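Local coordinates for ABC transporter, substrate binding protein (Polyamine) (Agrobacterium tumefaciens, PDB 4EUO), which binds gamma-aminobutyric acid (GABA) in the periplasm as the substrate-binding protein of an ABC transporter, probably handing it on for import, at residues A[99-104]-A[224-229]; A[6-11]-A[58-63]; A[201-206]-A[260-265]. One frame throughout, in Å; residues are numbered along the deposited sequence.

Contact 1: residues A[99-104]-A[224-229]; sequences FYYSFV and AADSLV. With ABU (gamma-amino-butanoic acid), chain E.
Asp226 reaches past the ring of Phe99 to the amino group of the bound GABA. Its CB sits over one face of that ring, 4.0 Å from the centroid, a CH-pi contact. CG then lies near Phe99 CZ, and both oxygens of the carboxylate, its plane 47° from the ring, turn to the GABA nitrogen. OD1 takes the main hydrogen bond from GABA N at 2.8 Å and packs against Tyr101 CE2; OD2 receives a weak one and rests 3.3 Å from Phe99 CZ. Asp226 CG stands anti to its carbonyl carbon (chi1 -84°), which sends the carboxylate along the same way as the phenyl ring. Tyr101 places one ring face under GABA CD and the other against Ala224 O, while a water joins Tyr101 OH (2.6 Å) to Ala225 O. The backbones are antiparallel: Tyr101 N donates to Ala224 O almost straight, at 179°, and Ala224 N returns a bond to Tyr101 O at 3.0 Å. Phe99, Tyr101, Ala224 and Asp226 share one sheet face, Tyr100 and Ala225 the other. Phe99 and Tyr101 beside the Asp226 carboxylate, on paired central strands, make up part of the amine-binding end of this periplasmic binding protein's ligand pocket.

Contact 2: residues A[6-11]-A[58-63]; sequences SSWGGT and DVEGDY. With ABU (gamma-amino-butanoic acid), chain E.
Trp8 lays one face of its indole along the bound GABA, whose amino nitrogen stands 4.0 Å above the ring plane, toward the rim, with the CB methylene of the ligand over the same plane. The ring belongs to the loop that joins strand 3-6 to helix 10-28. Strand 3-6 runs parallel to strand 56-60 in the sheet of this periplasmic binding protein, and both strands end at the ligand pocket.

Where the two strands meet, Asp58 N gives a nearly straight hydrogen bond to Ser6 O. One residue on, Ser7 OG touches Asp58 CB at 3.5 Å, although its polar partner is Gln16. The indole reaches back to the same aspartate: Trp8 NE1 donates to Asp58 OD1 at 2.9 Å. The acceptor lies close to the indole plane, but the nitrogen approaches the carboxylate from above, 41° out of its plane, and the N-H...O angle is only 135°. The two flat groups stand almost perpendicular, at 87°. Asp58 CG is anti to its own nitrogen, an arrangement that carries OD1 to the indole edge, while OD2 is held by Ser98 and Gln16. Ser98 and Gln16 thus position the carboxylate that the indole N-H meets, which helps fix the rotation of the ring.

At the far end of the indole, CH2 meets the carboxylate carbon of Glu60, whose oxygens are bound by Tyr40 and Tyr135. Glu60 occupies the N-cap position of helix 61-67 and brings its aliphatic part to the ligand, Glu60 CG lying 3.7 Å from GABA N. The other end of the tryptophan side chain closes on the opposite end of the ligand, with Trp8 CB 3.1 Å from the carboxylate oxygen OXT.

Contact 3: residues A[201-206]-A[260-265]; sequences NGRMTA and TGYAPV. With ABU (gamma-amino-butanoic acid), chain E.
The Tyr262 ring is stacked with that of Phe99 and turns its edge to both the Asn201 amide and the GABA carboxylate: Asn201 OD1 lies near the ring plane beside CD1 and CE1, and GABA O near the plane at the phenol end. Amide and ring stand 88° apart, and the two side chains run past each other in opposite directions. The guanidinium of Arg203 also works through its edge, holding the GABA carboxylate carbon in its own plane; that plane is steeply inclined to the phenol ring. Together they make up much of the carboxylate-binding end of the pocket in this periplasmic binding protein, where the first turns of helix 201-209 meet the loop after helix 250-260.

Arg203 NE donates to GABA O at 2.9 Å, and NH2 gives a straighter bond, 174°, to OXT, so each carboxylate oxygen has its own guanidinium nitrogen. The arginine chain bends at chi2 and then runs extended to reach the ligand. Tyr262 OH adds a short 2.6 Å donation to the same GABA O that NE holds. Two donors thus grip this oxygen, an arrangement consistent with a carboxylate bound as the anion.

The helix start and the loop approach closely at two glycines, Gly202 CA to Gly261 CA 5.0 Å. Gly202 carries no side chain, and Tyr262 CZ packs 3.4 Å from Gly202 CA. Gly261 leaves helix 250-260 with positive phi. Thr260 OG1 accepts from Tyr262 N, closing an ST turn, and also bonds to Met256 O. On the outer side, Thr205 packs CB and CG2 against Thr260 O. Asn201 ND2 donates to Gly261 O at 2.9 Å, in its own amide plane but 54° above that of the carbonyl.

The three contacts surround one GABA molecule: contact 1 takes its amino end, contact 3 its carboxylate, and contact 2 lies along its length. Centres of contacts 1 and 2 are about 8 Å apart, those of 1 and 3 about 9 Å, and those of 2 and 3 about 13 Å. Asp226 OD2 comes within 2.5 Å of Asp58 OD1, a pair of carboxylates so close that a shared proton is possible. Contacts 1 and 3 join through Tyr100 O and Ala263 N at 2.9 Å and where Phe99 CD1 comes 3.4 Å from Tyr262 CG. Gly9 O, 3.0 Å from Arg203 NH2, ties contact 2 to contact 3, and Thr12 adds a hydrogen bond to the ligand.

Contact 1: residues A[99-104]-A[224-229]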
loop_
_atom_site.group_PDB
_atom_site.type_symbol
_atom_site.label_atom_id
_atom_site.label_comp_id
_atom_site.label_asym_id
_atom_site.label_seq_id
_atom_site.Cartn_x
_atom_site.Cartn_y
_atom_site.Cartn_z
ATOM N N PHE A 99 -4.708 -2.569 6.029
ATOM C CA PHE A 99 -5.178 -3.468 4.991
ATOM C C PHE A 99 -3.988 -4.168 4.375
ATOM O O PHE A 99 -2.850 -3.670 4.506
ATOM C CB PHE A 99 -6.011 -2.778 3.892
ATOM C CG PHE A 99 -5.288 -1.700 3.112
ATOM C CD1 PHE A 99 -4.620 -2.001 1.926
ATOM C CD2 PHE A 99 -5.303 -0.390 3.546
ATOM C CE1 PHE A 99 -3.969 -0.998 1.193
ATOM C CE2 PHE A 99 -4.657 0.614 2.824
ATOM C CZ PHE A 99 -3.996 0.302 1.651
ATOM N N TYR A 100 -4.259 -5.292 3.697
ATOM C CA TYR A 100 -3.235 -6.119 3.085
ATOM C C TYR A 100 -3.414 -6.013 1.588
ATOM O O TYR A 100 -4.546 -6.077 1.085
ATOM C CB TYR A 100 -3.401 -7.537 3.637
ATOM C CG TYR A 100 -2.403 -8.569 3.181
ATOM C CD1 TYR A 100 -1.204 -8.747 3.853
ATOM C CD2 TYR A 100 -2.712 -9.463 2.158
ATOM C CE1 TYR A 100 -0.324 -9.774 3.514
ATOM C CE2 TYR A 100 -1.825 -10.482 1.792
ATOM C CZ TYR A 100 -0.653 -10.646 2.497
ATOM O OH TYR A 100 0.196 -11.691 2.199
ATOM N N TYR A 101 -2.318 -5.819 0.844
ATOM C CA TYR A 101 -2.448 -5.568 -0.585
ATOM C C TYR A 101 -1.344 -6.231 -1.362
ATOM O O TYR A 101 -0.378 -6.724 -0.778
ATOM C CB TYR A 101 -2.426 -4.040 -0.851
ATOM C CG TYR A 101 -1.116 -3.343 -0.561
ATOM C CD1 TYR A 101 -0.152 -3.184 -1.554
ATOM C CD2 TYR A 101 -0.847 -2.813 0.702
ATOM C CE1 TYR A 101 1.050 -2.527 -1.291
ATOM C CE2 TYR A 101 0.355 -2.165 0.978
ATOM C CZ TYR A 101 1.289 -2.013 -0.025
ATOM O OH TYR A 101 2.465 -1.345 0.199
ATOM N N SER A 102 -1.439 -6.143 -2.699
ATOM C CA SER A 102 -0.390 -6.624 -3.565
ATOM C C SER A 102 -0.034 -5.597 -4.613
ATOM O O SER A 102 -0.908 -4.841 -5.053
ATOM C CB SER A 102 -0.863 -7.841 -4.359
ATOM O OG SER A 102 -1.062 -8.929 -3.478
ATOM N N PHE A 103 1.222 -5.617 -5.043
ATOM C CA PHE A 103 1.610 -5.014 -6.298
ATOM C C PHE A 103 1.348 -6.092 -7.361
ATOM O O PHE A 103 1.794 -7.237 -7.204
ATOM C CB PHE A 103 3.079 -4.633 -6.338
ATOM C CG PHE A 103 3.362 -3.453 -5.465
ATOM C CD1 PHE A 103 3.057 -2.165 -5.892
ATOM C CD2 PHE A 103 3.924 -3.623 -4.216
ATOM C CE1 PHE A 103 3.305 -1.065 -5.055
ATOM C CE2 PHE A 103 4.161 -2.530 -3.391
ATOM C CZ PHE A 103 3.880 -1.251 -3.829
ATOM N N VAL A 104 0.610 -5.730 -8.390
ATOM C CA VAL A 104 0.233 -6.604 -9.499
ATOM C C VAL A 104 0.575 -5.943 -10.798
ATOM O O VAL A 104 0.871 -4.736 -10.860
ATOM C CB VAL A 104 -1.284 -6.895 -9.452
ATOM C CG1 VAL A 104 -1.648 -7.643 -8.167
ATOM C CG2 VAL A 104 -2.097 -5.597 -9.550
ATOM N N ALA A 224 2.218 -6.752 0.627
ATOM C CA ALA A 224 2.658 -5.862 1.681
ATOM C C ALA A 224 1.410 -5.415 2.431
ATOM O O ALA A 224 0.307 -5.861 2.104
ATOM C CB ALA A 224 3.449 -4.673 1.118
ATOM N N ALA A 225 1.573 -4.582 3.467
ATOM C CA ALA A 225 0.406 -4.103 4.180
ATOM C C ALA A 225 0.615 -2.679 4.572
ATOM O O ALA A 225 1.750 -2.245 4.806
ATOM C CB ALA A 225 0.119 -4.955 5.425
ATOM N N ASP A 226 -0.489 -1.945 4.675
ATOM C CA ASP A 226 -0.456 -0.616 5.272
ATOM C C ASP A 226 -0.793 -0.759 6.749
ATOM O O ASP A 226 -1.363 -1.776 7.189
ATOM C CB ASP A 226 -1.431 0.341 4.609
ATOM C CG ASP A 226 -0.887 1.009 3.348
ATOM O OD1 ASP A 226 0.146 0.552 2.815
ATOM O OD2 ASP A 226 -1.485 2.033 2.911
ATOM N N SER A 227 -0.523 0.313 7.499
ATOM C CA SER A 227 -0.741 0.370 8.926
ATOM C C SER A 227 -1.457 1.644 9.283
ATOM O O SER A 227 -1.395 2.628 8.542
ATOM C CB SER A 227 0.601 0.397 9.639
ATOM O OG SER A 227 1.386 -0.721 9.257
ATOM N N LEU A 228 -2.080 1.641 10.470
ATOM C CA LEU A 228 -2.636 2.877 11.055
ATOM C C LEU A 228 -1.737 3.276 12.201
ATOM O O LEU A 228 -1.341 2.444 13.026
ATOM C CB LEU A 228 -4.058 2.686 11.566
ATOM C CG LEU A 228 -5.059 2.278 10.508
ATOM C CD1 LEU A 228 -6.440 2.125 11.114
ATOM C CD2 LEU A 228 -5.112 3.284 9.319
ATOM N N VAL A 229 -1.352 4.576 12.199
ATOM C CA VAL A 229 -0.494 5.172 13.213
ATOM C C VAL A 229 -1.062 6.497 13.664
ATOM O O VAL A 229 -1.939 7.069 13.007
ATOM C CB VAL A 229 0.949 5.339 12.699
ATOM C CG1 VAL A 229 1.540 3.994 12.307
ATOM C CG2 VAL A 229 1.034 6.316 11.521
HETATM N N ABU E . 0.294 1.907 0.413
HETATM C CD ABU E . -0.807 1.311 -0.353
HETATM C CB ABU E . -1.820 2.347 -0.773
HETATM C CG ABU E . -2.927 1.685 -1.519
HETATM C C ABU E . -3.958 2.614 -2.125
HETATM O O ABU E . -4.738 2.124 -3.085
HETATM O OXT ABU E . -4.026 3.891 -1.836
HETATM O O HOH W 1 3.150 -1.092 2.723
#

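Contact 2: residues A[6-11]-A[58-63]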
loop_
_atom_site.group_PDB
_atom_site.type_symbol
_atom_site.label_atom_id
_atom_site.label_comp_id
_atom_site.label_asym_id
_atom_site.label_seq_id
_atom_site.Cartn_x
_atom_site.Cartn_y
_atom_site.Cartn_z
ATOM N N SER A 6 -5.745 10.802 7.649
ATOM C CA SER A 6 -4.969 10.985 6.426
ATOM C C SER A 6 -4.724 9.649 5.759
ATOM O O SER A 6 -4.312 8.690 6.416
ATOM C CB SER A 6 -3.619 11.620 6.739
ATOM O OG SER A 6 -2.799 11.695 5.580
ATOM N N SER A 7 -4.931 9.593 4.453
ATOM C CA SER A 7 -4.683 8.372 3.685
ATOM C C SER A 7 -4.210 8.740 2.279
ATOM O O SER A 7 -3.719 9.853 2.062
ATOM C CB SER A 7 -5.882 7.424 3.750
ATOM O OG SER A 7 -5.538 6.168 3.188
ATOM N N TRP A 8 -4.326 7.816 1.331
ATOM C CA TRP A 8 -3.663 7.902 0.064
ATOM C C TRP A 8 -4.489 8.535 -1.032
ATOM O O TRP A 8 -4.087 8.494 -2.198
ATOM C CB TRP A 8 -3.188 6.473 -0.311
ATOM C CG TRP A 8 -2.205 5.966 0.703
ATOM C CD1 TRP A 8 -2.490 5.325 1.878
ATOM C CD2 TRP A 8 -0.791 6.167 0.691
ATOM N NE1 TRP A 8 -1.341 5.127 2.601
ATOM C CE2 TRP A 8 -0.280 5.650 1.908
ATOM C CE3 TRP A 8 0.099 6.787 -0.210
ATOM C CZ2 TRP A 8 1.087 5.663 2.215
ATOM C CZ3 TRP A 8 1.452 6.830 0.116
ATOM C CH2 TRP A 8 1.936 6.244 1.300
ATOM N N GLY A 9 -5.614 9.118 -0.654
ATOM C CA GLY A 9 -6.462 9.844 -1.584
ATOM C C GLY A 9 -7.251 8.956 -2.509
ATOM O O GLY A 9 -7.162 7.717 -2.479
ATOM N N GLY A 10 -8.029 9.622 -3.337
ATOM C CA GLY A 10 -8.768 8.989 -4.419
ATOM C C GLY A 10 -9.687 7.890 -3.978
ATOM O O GLY A 10 -10.288 7.946 -2.915
ATOM N N THR A 11 -9.761 6.868 -4.825
ATOM C CA THR A 11 -10.706 5.777 -4.636
ATOM C C THR A 11 -10.506 5.025 -3.374
ATOM O O THR A 11 -11.462 4.597 -2.730
ATOM C CB THR A 11 -10.786 4.904 -5.871
ATOM O OG1 THR A 11 -9.462 4.529 -6.272
ATOM C CG2 THR A 11 -11.473 5.617 -7.026
ATOM N N ASP A 58 -2.864 6.533 7.606
ATOM C CA ASP A 58 -2.634 5.257 6.957
ATOM C C ASP A 58 -1.264 5.380 6.250
ATOM O O ASP A 58 -1.061 6.238 5.381
ATOM C CB ASP A 58 -3.766 5.005 5.964
ATOM C CG ASP A 58 -3.643 3.702 5.220
ATOM O OD1 ASP A 58 -2.574 3.466 4.624
ATOM O OD2 ASP A 58 -4.597 2.921 5.255
ATOM N N VAL A 59 -0.330 4.516 6.674
ATOM C CA VAL A 59 1.043 4.554 6.162
ATOM C C VAL A 59 1.449 3.184 5.648
ATOM O O VAL A 59 0.804 2.185 5.935
ATOM C CB VAL A 59 2.039 5.008 7.276
ATOM C CG1 VAL A 59 1.727 6.413 7.767
ATOM C CG2 VAL A 59 2.064 4.013 8.437
ATOM N N GLU A 60 2.604 3.123 4.960
ATOM C CA GLU A 60 3.154 1.830 4.575
ATOM C C GLU A 60 3.729 1.128 5.795
ATOM O O GLU A 60 4.328 1.791 6.670
ATOM C CB GLU A 60 4.213 2.033 3.485
ATOM C CG GLU A 60 3.535 2.393 2.158
ATOM C CD GLU A 60 4.363 3.249 1.215
ATOM O OE1 GLU A 60 5.139 4.111 1.673
ATOM O OE2 GLU A 60 4.157 3.113 -0.008
ATOM N N GLY A 61 3.608 -0.205 5.845
ATOM C CA GLY A 61 4.046 -0.931 7.037
ATOM C C GLY A 61 5.525 -0.836 7.352
ATOM O O GLY A 61 5.907 -0.899 8.535
ATOM N N ASP A 62 6.380 -0.703 6.340
ATOM C CA ASP A 62 7.812 -0.591 6.625
ATOM C C ASP A 62 8.133 0.755 7.288
ATOM O O ASP A 62 8.975 0.824 8.184
ATOM C CB ASP A 62 8.641 -0.808 5.356
ATOM C CG ASP A 62 8.489 0.300 4.342
ATOM O OD1 ASP A 62 7.350 0.494 3.840
ATOM O OD2 ASP A 62 9.479 0.997 4.087
ATOM N N TYR A 63 7.443 1.817 6.851
ATOM C CA TYR A 63 7.576 3.105 7.508
ATOM C C TYR A 63 7.068 2.987 8.959
ATOM O O TYR A 63 7.783 3.384 9.908
ATOM C CB TYR A 63 6.788 4.182 6.754
ATOM C CG TYR A 63 6.693 5.469 7.540
ATOM C CD1 TYR A 63 7.696 6.431 7.461
ATOM C CD2 TYR A 63 5.605 5.715 8.386
ATOM C CE1 TYR A 63 7.610 7.622 8.189
ATOM C CE2 TYR A 63 5.511 6.901 9.116
ATOM C CZ TYR A 63 6.513 7.840 9.010
ATOM O OH TYR A 63 6.403 9.012 9.727
HETATM N N ABU E . 0.294 1.907 0.413
HETATM C CD ABU E . -0.807 1.311 -0.353
HETATM C CB ABU E . -1.820 2.347 -0.773
HETATM C CG ABU E . -2.927 1.685 -1.519
HETATM C C ABU E . -3.958 2.614 -2.125
HETATM O O ABU E . -4.738 2.124 -3.085
HETATM O OXT ABU E . -4.026 3.891 -1.836
#

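Contact 3: residues A[201-206]-A[260-265]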
loop_
_atom_site.group_PDB
_atom_site.type_symbol
_atom_site.label_atom_id
_atom_site.label_comp_id
_atom_site.label_asym_id
_atom_site.label_seq_id
_atom_site.Cartn_x
_atom_site.Cartn_y
_atom_site.Cartn_z
ATOM N N ASN A 201 -3.119 -3.271 -6.169
ATOM C CA ASN A 201 -4.205 -4.032 -6.777
ATOM C C ASN A 201 -5.561 -3.353 -6.708
ATOM O O ASN A 201 -6.340 -3.408 -7.673
ATOM C CB ASN A 201 -4.250 -5.453 -6.223
ATOM C CG ASN A 201 -4.771 -5.534 -4.805
ATOM O OD1 ASN A 201 -4.039 -5.276 -3.829
ATOM N ND2 ASN A 201 -6.063 -5.842 -4.667
ATOM N N GLY A 202 -5.852 -2.723 -5.590
ATOM C CA GLY A 202 -7.142 -2.096 -5.387
ATOM C C GLY A 202 -7.367 -0.929 -6.325
ATOM O O GLY A 202 -8.521 -0.605 -6.642
ATOM N N ARG A 203 -6.299 -0.312 -6.840
ATOM C CA ARG A 203 -6.481 0.782 -7.799
ATOM C C ARG A 203 -7.024 0.245 -9.121
ATOM O O ARG A 203 -7.763 0.965 -9.807
ATOM C CB ARG A 203 -5.169 1.509 -8.007
ATOM C CG ARG A 203 -4.697 2.235 -6.754
ATOM C CD ARG A 203 -5.526 3.499 -6.510
ATOM N NE ARG A 203 -5.250 4.046 -5.177
ATOM C CZ ARG A 203 -5.591 5.271 -4.794
ATOM N NH1 ARG A 203 -6.173 6.101 -5.649
ATOM N NH2 ARG A 203 -5.279 5.707 -3.579
ATOM N N MET A 204 -6.708 -1.017 -9.457
ATOM C CA MET A 204 -7.258 -1.651 -10.659
ATOM C C MET A 204 -8.713 -2.053 -10.396
ATOM O O MET A 204 -9.562 -1.829 -11.271
ATOM C CB MET A 204 -6.418 -2.865 -11.057
ATOM C CG MET A 204 -4.969 -2.525 -11.405
ATOM S SD MET A 204 -4.768 -1.313 -12.743
ATOM C CE MET A 204 -4.525 0.263 -11.799
ATOM N N THR A 205 -9.028 -2.560 -9.193
ATOM C CA THR A 205 -10.415 -2.849 -8.826
ATOM C C THR A 205 -11.237 -1.565 -8.976
ATOM O O THR A 205 -12.344 -1.602 -9.544
ATOM C CB THR A 205 -10.485 -3.325 -7.379
ATOM O OG1 THR A 205 -9.785 -4.570 -7.318
ATOM C CG2 THR A 205 -11.917 -3.518 -6.890
ATOM N N ALA A 206 -10.721 -0.418 -8.498
ATOM C CA ALA A 206 -11.489 0.838 -8.594
ATOM C C ALA A 206 -11.696 1.280 -10.011
ATOM O O ALA A 206 -12.793 1.759 -10.345
ATOM C CB ALA A 206 -10.809 1.910 -7.785
ATOM N N THR A 260 -12.864 -2.005 -1.576
ATOM C CA THR A 260 -11.597 -1.692 -2.248
ATOM C C THR A 260 -10.962 -2.791 -3.068
ATOM O O THR A 260 -10.171 -2.487 -3.951
ATOM C CB THR A 260 -10.521 -1.301 -1.223
ATOM O OG1 THR A 260 -10.321 -2.388 -0.313
ATOM C CG2 THR A 260 -10.839 -0.024 -0.479
ATOM N N GLY A 261 -11.183 -4.047 -2.700
ATOM C CA GLY A 261 -10.442 -5.156 -3.289
ATOM C C GLY A 261 -9.156 -5.466 -2.519
ATOM O O GLY A 261 -8.388 -6.320 -2.939
ATOM N N TYR A 262 -8.942 -4.815 -1.369
ATOM C CA TYR A 262 -7.800 -5.116 -0.495
ATOM C C TYR A 262 -8.263 -6.153 0.522
ATOM O O TYR A 262 -9.471 -6.302 0.737
ATOM C CB TYR A 262 -7.286 -3.847 0.221
ATOM C CG TYR A 262 -6.607 -2.900 -0.745
ATOM C CD1 TYR A 262 -5.617 -3.353 -1.604
ATOM C CD2 TYR A 262 -7.006 -1.563 -0.848
ATOM C CE1 TYR A 262 -4.998 -2.497 -2.507
ATOM C CE2 TYR A 262 -6.404 -0.701 -1.758
ATOM C CZ TYR A 262 -5.421 -1.187 -2.601
ATOM O OH TYR A 262 -4.885 -0.404 -3.578
ATOM N N ALA A 263 -7.328 -6.893 1.117
ATOM C CA ALA A 263 -7.692 -7.906 2.099
ATOM C C ALA A 263 -7.762 -7.310 3.490
ATOM O O ALA A 263 -6.982 -6.416 3.855
ATOM C CB ALA A 263 -6.698 -9.058 2.062
ATOM N N PRO A 264 -8.705 -7.798 4.313
ATOM C CA PRO A 264 -8.795 -7.310 5.691
ATOM C C PRO A 264 -7.652 -7.826 6.558
ATOM O O PRO A 264 -7.029 -8.855 6.249
ATOM C CB PRO A 264 -10.147 -7.833 6.161
ATOM C CG PRO A 264 -10.402 -9.032 5.331
ATOM C CD PRO A 264 -9.704 -8.849 4.021
ATOM N N VAL A 265 -7.408 -7.111 7.651
ATOM C CA VAL A 265 -6.392 -7.412 8.654
ATOM C C VAL A 265 -6.995 -7.628 10.030
ATOM O O VAL A 265 -6.356 -7.420 11.051
ATOM C CB VAL A 265 -5.203 -6.415 8.624
ATOM C CG1 VAL A 265 -4.365 -6.644 7.344
ATOM C CG2 VAL A 265 -5.709 -4.976 8.691
HETATM N N ABU E . 0.294 1.907 0.413
HETATM C CD ABU E . -0.807 1.311 -0.353
HETATM C CB ABU E . -1.820 2.347 -0.773
HETATM C CG ABU E . -2.927 1.685 -1.519
HETATM C C ABU E . -3.958 2.614 -2.125
HETATM O O ABU E . -4.738 2.124 -3.085
HETATM O OXT ABU E . -4.026 3.891 -1.836
HETATM O O HOH W 2 -10.264 0.433 -4.432
#